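PDB 3LDU: putative methylase from Clostridium difficile, which probably methylates guanine bases of ribosomal RNA and holds a GTP molecule in its methyltransferase domain. Local coordinates for residues 272-277 and 287-292; 199-202 and 208-211. All coordinates share one frame; numbering follows the deposited sequence.

Contact 1 of 2, residues 272-277 and 287-292. With GTP (guanosine-5'-triphosphate), chain B.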
# COMPACT_ATOMS: atom_id res chain seq x y z
N ILE A 272 -3.34 -14.54 -16.87
CA ILE A 272 -3.81 -13.35 -16.17
C ILE A 272 -2.63 -12.43 -15.90
O ILE A 272 -2.73 -11.21 -16.07
CB ILE A 272 -4.53 -13.71 -14.85
CG1 ILE A 272 -5.87 -14.39 -15.14
CG2 ILE A 272 -4.74 -12.46 -13.97
CD1 ILE A 272 -6.58 -14.95 -13.91
N ALA A 273 -1.53 -13.02 -15.47
CA ALA A 273 -0.33 -12.26 -15.15
C ALA A 273 0.15 -11.49 -16.38
O ALA A 273 0.50 -10.31 -16.28
CB ALA A 273 0.79 -13.19 -14.63
N ARG A 274 0.19 -12.16 -17.53
CA ARG A 274 0.56 -11.49 -18.78
C ARG A 274 -0.37 -10.32 -19.11
O ARG A 274 0.09 -9.24 -19.47
CB ARG A 274 0.59 -12.49 -19.94
CG ARG A 274 1.70 -13.52 -19.77
CD ARG A 274 1.68 -14.51 -20.92
NE ARG A 274 2.87 -15.35 -20.93
CZ ARG A 274 3.04 -16.37 -21.77
NH1 ARG A 274 2.09 -16.66 -22.64
NH2 ARG A 274 4.16 -17.10 -21.74
N GLU A 275 -1.67 -10.55 -18.97
CA GLU A 275 -2.65 -9.48 -19.22
C GLU A 275 -2.44 -8.31 -18.28
O GLU A 275 -2.48 -7.13 -18.69
CB GLU A 275 -4.07 -10.01 -19.04
CG GLU A 275 -4.53 -10.95 -20.14
CD GLU A 275 -5.83 -11.67 -19.80
OE1 GLU A 275 -6.18 -12.65 -20.50
OE2 GLU A 275 -6.50 -11.26 -18.83
N ASN A 276 -2.23 -8.63 -17.01
CA ASN A 276 -2.05 -7.60 -15.99
C ASN A 276 -0.79 -6.77 -16.23
O ASN A 276 -0.81 -5.54 -16.08
CB ASN A 276 -2.05 -8.20 -14.58
CG ASN A 276 -3.45 -8.61 -14.11
OD1 ASN A 276 -4.44 -8.37 -14.79
ND2 ASN A 276 -3.51 -9.23 -12.93
N ALA A 277 0.30 -7.43 -16.61
CA ALA A 277 1.53 -6.71 -16.91
C ALA A 277 1.35 -5.76 -18.09
O ALA A 277 1.91 -4.67 -18.09
CB ALA A 277 2.67 -7.67 -17.19
N GLU A 287 8.82 -11.79 -18.08
CA GLU A 287 8.43 -12.96 -18.85
C GLU A 287 7.80 -13.98 -17.90
O GLU A 287 8.44 -14.40 -16.93
CB GLU A 287 9.64 -13.55 -19.57
CG GLU A 287 9.35 -14.85 -20.29
CD GLU A 287 10.57 -15.40 -21.01
OE1 GLU A 287 11.24 -14.62 -21.72
OE2 GLU A 287 10.85 -16.61 -20.86
N PHE A 288 6.56 -14.35 -18.17
CA PHE A 288 5.79 -15.27 -17.35
C PHE A 288 5.65 -16.57 -18.13
O PHE A 288 5.39 -16.54 -19.33
CB PHE A 288 4.37 -14.74 -17.11
CG PHE A 288 4.29 -13.51 -16.24
CD1 PHE A 288 4.46 -13.60 -14.86
CD2 PHE A 288 3.98 -12.28 -16.79
CE1 PHE A 288 4.35 -12.46 -14.04
CE2 PHE A 288 3.87 -11.15 -15.99
CZ PHE A 288 4.06 -11.25 -14.61
N ASN A 289 5.81 -17.70 -17.44
CA ASN A 289 5.69 -19.03 -18.05
C ASN A 289 5.10 -20.04 -17.07
O ASN A 289 5.27 -19.91 -15.86
CB ASN A 289 7.07 -19.55 -18.48
CG ASN A 289 7.61 -18.85 -19.71
OD1 ASN A 289 7.02 -18.92 -20.79
ND2 ASN A 289 8.74 -18.18 -19.55
N VAL A 290 4.43 -21.05 -17.59
CA VAL A 290 4.10 -22.20 -16.77
C VAL A 290 5.40 -22.89 -16.39
O VAL A 290 6.27 -23.11 -17.23
CB VAL A 290 3.16 -23.18 -17.50
CG1 VAL A 290 2.95 -24.45 -16.69
CG2 VAL A 290 1.82 -22.50 -17.77
N GLY A 291 5.56 -23.19 -15.10
CA GLY A 291 6.75 -23.86 -14.60
C GLY A 291 6.54 -24.31 -13.17
O GLY A 291 5.66 -23.81 -12.47
N ASP A 292 7.37 -25.26 -12.73
CA ASP A 292 7.31 -25.85 -11.40
C ASP A 292 8.49 -25.33 -10.57
O ASP A 292 9.64 -25.64 -10.87
CB ASP A 292 7.36 -27.39 -11.57
CG ASP A 292 7.24 -28.17 -10.26
OD1 ASP A 292 7.21 -27.57 -9.16
OD2 ASP A 292 7.18 -29.42 -10.35
PG GTP B . 0.06 -13.01 -6.45
O1G GTP B . 1.44 -12.89 -7.06
O2G GTP B . -0.28 -11.70 -5.78
O3G GTP B . -0.99 -13.25 -7.51
O3B GTP B . 0.08 -14.22 -5.37
PB GTP B . -0.69 -15.61 -5.70
O1B GTP B . -2.02 -15.57 -5.00
O2B GTP B . -0.90 -15.77 -7.18
O3A GTP B . 0.16 -16.85 -5.12
PA GTP B . -0.69 -17.97 -4.32
O1A GTP B . -1.93 -18.30 -5.13
O2A GTP B . -1.09 -17.47 -2.95
O5' GTP B . 0.19 -19.31 -4.23
C5' GTP B . 1.39 -19.31 -4.94
C4' GTP B . 1.11 -19.83 -6.34
O4' GTP B . 1.97 -20.93 -6.50
C3' GTP B . -0.29 -20.36 -6.63
O3' GTP B . -0.81 -19.63 -7.72
C2' GTP B . -0.12 -21.82 -7.05
O2' GTP B . -0.78 -22.13 -8.26
C1' GTP B . 1.36 -21.89 -7.32
N9 GTP B . 2.02 -23.17 -7.02
C8 GTP B . 1.71 -24.16 -6.11
N7 GTP B . 2.67 -25.12 -6.23
C5 GTP B . 3.55 -24.75 -7.19
C6 GTP B . 4.70 -25.34 -7.71
O6 GTP B . 5.10 -26.44 -7.29
N1 GTP B . 5.39 -24.68 -8.70
C2 GTP B . 4.96 -23.45 -9.17
N2 GTP B . 5.66 -22.85 -10.12
N3 GTP B . 3.80 -22.85 -8.67
C4 GTP B . 3.14 -23.51 -7.69
O HOH W 1 5.36 -13.14 -20.42
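The ring of F288 takes the methyl of A273 over the centre of one face: A273 CB stands 3.6 Å from the ring centroid, only 7° off the normal, a CH-pi contact. A277, one helical turn on, comes to the rim of the same ring instead, its CB lying in the ring plane 3.9 Å from F288 CE2. R274 runs past F288 the other way; its chain, extended from CG to NE, lays CG against the ring atom CD2 and carries the guanidinium to the strand backbone. There R274 NH2 donates to F288 O at 2.8 Å, almost in line with the carbonyl bond (C=O...NH2 angle 160°), while R274 NE adds a weak bond to the same oxygen. One water accepts from F288 N at 2.8 Å and weakly from R274 NE, so the guanidinium reaches both backbone polar atoms of F288, one through water. N289 OD1 sits at the guanidinium edge, and N289 ND2 bonds to E287 OE2 at 2.9 Å. Past the strand end, D292 OD1 accepts a weak bond from GTP N1. Segment 272-277 runs nearly antiparallel to strand 287-290, within the second half of the beta-alpha-beta unit 260-264, 267-280, 286-290 of the Rossmann-like methyltransferase fold.

Contact 2 of 2, residues 199-202 and 208-211. With GTP (guanosine-5'-triphosphate), chain B.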
# COMPACT_ATOMS: atom_id res chain seq x y z
N LEU A 199 15.90 -11.52 -11.17
CA LEU A 199 14.80 -11.68 -10.21
C LEU A 199 13.78 -12.67 -10.73
O LEU A 199 13.31 -12.55 -11.87
CB LEU A 199 14.10 -10.36 -9.91
CG LEU A 199 12.82 -10.50 -9.08
CD1 LEU A 199 13.10 -11.02 -7.65
CD2 LEU A 199 12.08 -9.16 -8.99
N VAL A 200 13.47 -13.68 -9.92
CA VAL A 200 12.48 -14.69 -10.28
C VAL A 200 11.45 -14.84 -9.17
O VAL A 200 11.80 -14.90 -8.01
CB VAL A 200 13.15 -16.07 -10.47
CG1 VAL A 200 12.12 -17.09 -10.98
CG2 VAL A 200 14.32 -15.95 -11.43
N ASP A 201 10.17 -14.92 -9.54
CA ASP A 201 9.13 -15.36 -8.62
C ASP A 201 8.57 -16.65 -9.21
O ASP A 201 7.76 -16.60 -10.14
CB ASP A 201 8.00 -14.31 -8.51
CG ASP A 201 6.88 -14.76 -7.58
OD1 ASP A 201 6.90 -15.94 -7.17
OD2 ASP A 201 5.97 -13.95 -7.27
N PRO A 202 9.00 -17.81 -8.68
CA PRO A 202 8.68 -19.10 -9.29
C PRO A 202 7.30 -19.67 -8.91
O PRO A 202 6.97 -20.79 -9.32
CB PRO A 202 9.80 -20.01 -8.77
CG PRO A 202 10.09 -19.49 -7.40
CD PRO A 202 9.87 -17.95 -7.50
N THR A 208 1.64 -10.16 -9.28
CA THR A 208 1.66 -8.89 -8.53
C THR A 208 3.07 -8.49 -8.07
O THR A 208 3.47 -7.35 -8.23
CB THR A 208 0.76 -8.99 -7.31
OG1 THR A 208 -0.57 -9.30 -7.73
CG2 THR A 208 0.74 -7.68 -6.54
N ILE A 209 3.80 -9.45 -7.50
CA ILE A 209 5.13 -9.15 -7.00
C ILE A 209 6.03 -8.65 -8.12
O ILE A 209 6.74 -7.67 -7.96
CB ILE A 209 5.74 -10.38 -6.29
CG1 ILE A 209 5.01 -10.58 -4.96
CG2 ILE A 209 7.24 -10.18 -6.05
CD1 ILE A 209 5.47 -11.81 -4.19
N LEU A 210 5.99 -9.33 -9.27
CA LEU A 210 6.84 -8.95 -10.39
C LEU A 210 6.40 -7.64 -11.06
O LEU A 210 7.24 -6.84 -11.45
CB LEU A 210 6.89 -10.05 -11.44
CG LEU A 210 7.55 -11.31 -10.91
CD1 LEU A 210 7.41 -12.46 -11.92
CD2 LEU A 210 9.00 -11.00 -10.61
N ILE A 211 5.10 -7.45 -11.20
CA ILE A 211 4.61 -6.16 -11.70
C ILE A 211 5.08 -5.00 -10.80
O ILE A 211 5.59 -3.99 -11.29
CB ILE A 211 3.07 -6.18 -11.89
CG1 ILE A 211 2.72 -7.18 -13.00
CG2 ILE A 211 2.53 -4.78 -12.24
CD1 ILE A 211 1.25 -7.58 -13.05
PG GTP B . 0.06 -13.01 -6.45
O1G GTP B . 1.44 -12.89 -7.06
O2G GTP B . -0.28 -11.70 -5.78
O3G GTP B . -0.99 -13.25 -7.51
O3B GTP B . 0.08 -14.22 -5.37
PB GTP B . -0.69 -15.61 -5.70
O1B GTP B . -2.02 -15.57 -5.00
O2B GTP B . -0.90 -15.77 -7.18
O3A GTP B . 0.16 -16.85 -5.12
PA GTP B . -0.69 -17.97 -4.32
O1A GTP B . -1.93 -18.30 -5.13
O2A GTP B . -1.09 -17.47 -2.95
O5' GTP B . 0.19 -19.31 -4.23
C5' GTP B . 1.39 -19.31 -4.94
C4' GTP B . 1.11 -19.83 -6.34
O4' GTP B . 1.97 -20.93 -6.50
C3' GTP B . -0.29 -20.36 -6.63
O3' GTP B . -0.81 -19.63 -7.72
C2' GTP B . -0.12 -21.82 -7.05
O2' GTP B . -0.78 -22.13 -8.26
C1' GTP B . 1.36 -21.89 -7.32
N9 GTP B . 2.02 -23.17 -7.02
C8 GTP B . 1.71 -24.16 -6.11
N7 GTP B . 2.67 -25.12 -6.23
C5 GTP B . 3.55 -24.75 -7.19
C6 GTP B . 4.70 -25.34 -7.71
O6 GTP B . 5.10 -26.44 -7.29
N1 GTP B . 5.39 -24.68 -8.70
C2 GTP B . 4.96 -23.45 -9.17
N2 GTP B . 5.66 -22.85 -10.12
N3 GTP B . 3.80 -22.85 -8.67
C4 GTP B . 3.14 -23.51 -7.69
O HOH W 2 4.30 -12.24 -8.72
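Apolar packing joins L199 and L210, whose side chains pass each other in opposite directions and meet through their CD2 methyls at 3.9 Å. L210 CG and CD1 also rest on the methylene of D201, with D201 CB 3.9 Å from L210 CG. The carboxylate of D201 provides a mixed contact: CG is anti to the backbone N (chi1 178°), which sends the carboxylate toward the helix, OD2 resting 3.7 Å from I209 CB, the two side chains crossing at about a right angle. Between the segments the polar link runs through water: one lies 2.8 Å from D201 OD2, to which it probably donates, and takes a weak bond from L210 N. D201 OD1 is held directly by T307 OG1 and M203 N, outside the two segments. Ligand contacts come from both segments: T208 OG1 donates to GTP O2G at 3.1 Å, and P202 O lies close to N2 of the guanine. Strand 199-201 runs between the parallel strands 260-264 and 304-307, with backbone bonds to both. Helix 208-217 packs over it, L210 reaching I260 of strand 260-264 and I209 turning also to A184 and I188 of helix 181-189.

In the fold
Both contacts belong to the methyltransferase domain, with centres about 9 Å apart, and reach the same mixed sheet. Contact 2 comes first along the chain, at strand 199-201; contact 1 follows, on helix 267-280 and strand 286-290 at one edge of the sheet. Strand 260-264 lies between the two contact strands and pairs with both. Helix 208-217 touches both parts of contact 1: I211 CD1 packs on N276 CB of helix 267-280 at 3.7 Å, and L210 CD1 on F288 CE1 of strand 286-290 at 3.7 Å. GTP is touched by both contacts, its base by loop residues just after strands 199-201 and 286-290, its gamma-phosphate by T208, consistent with a Rossmann-like nucleotide pocket.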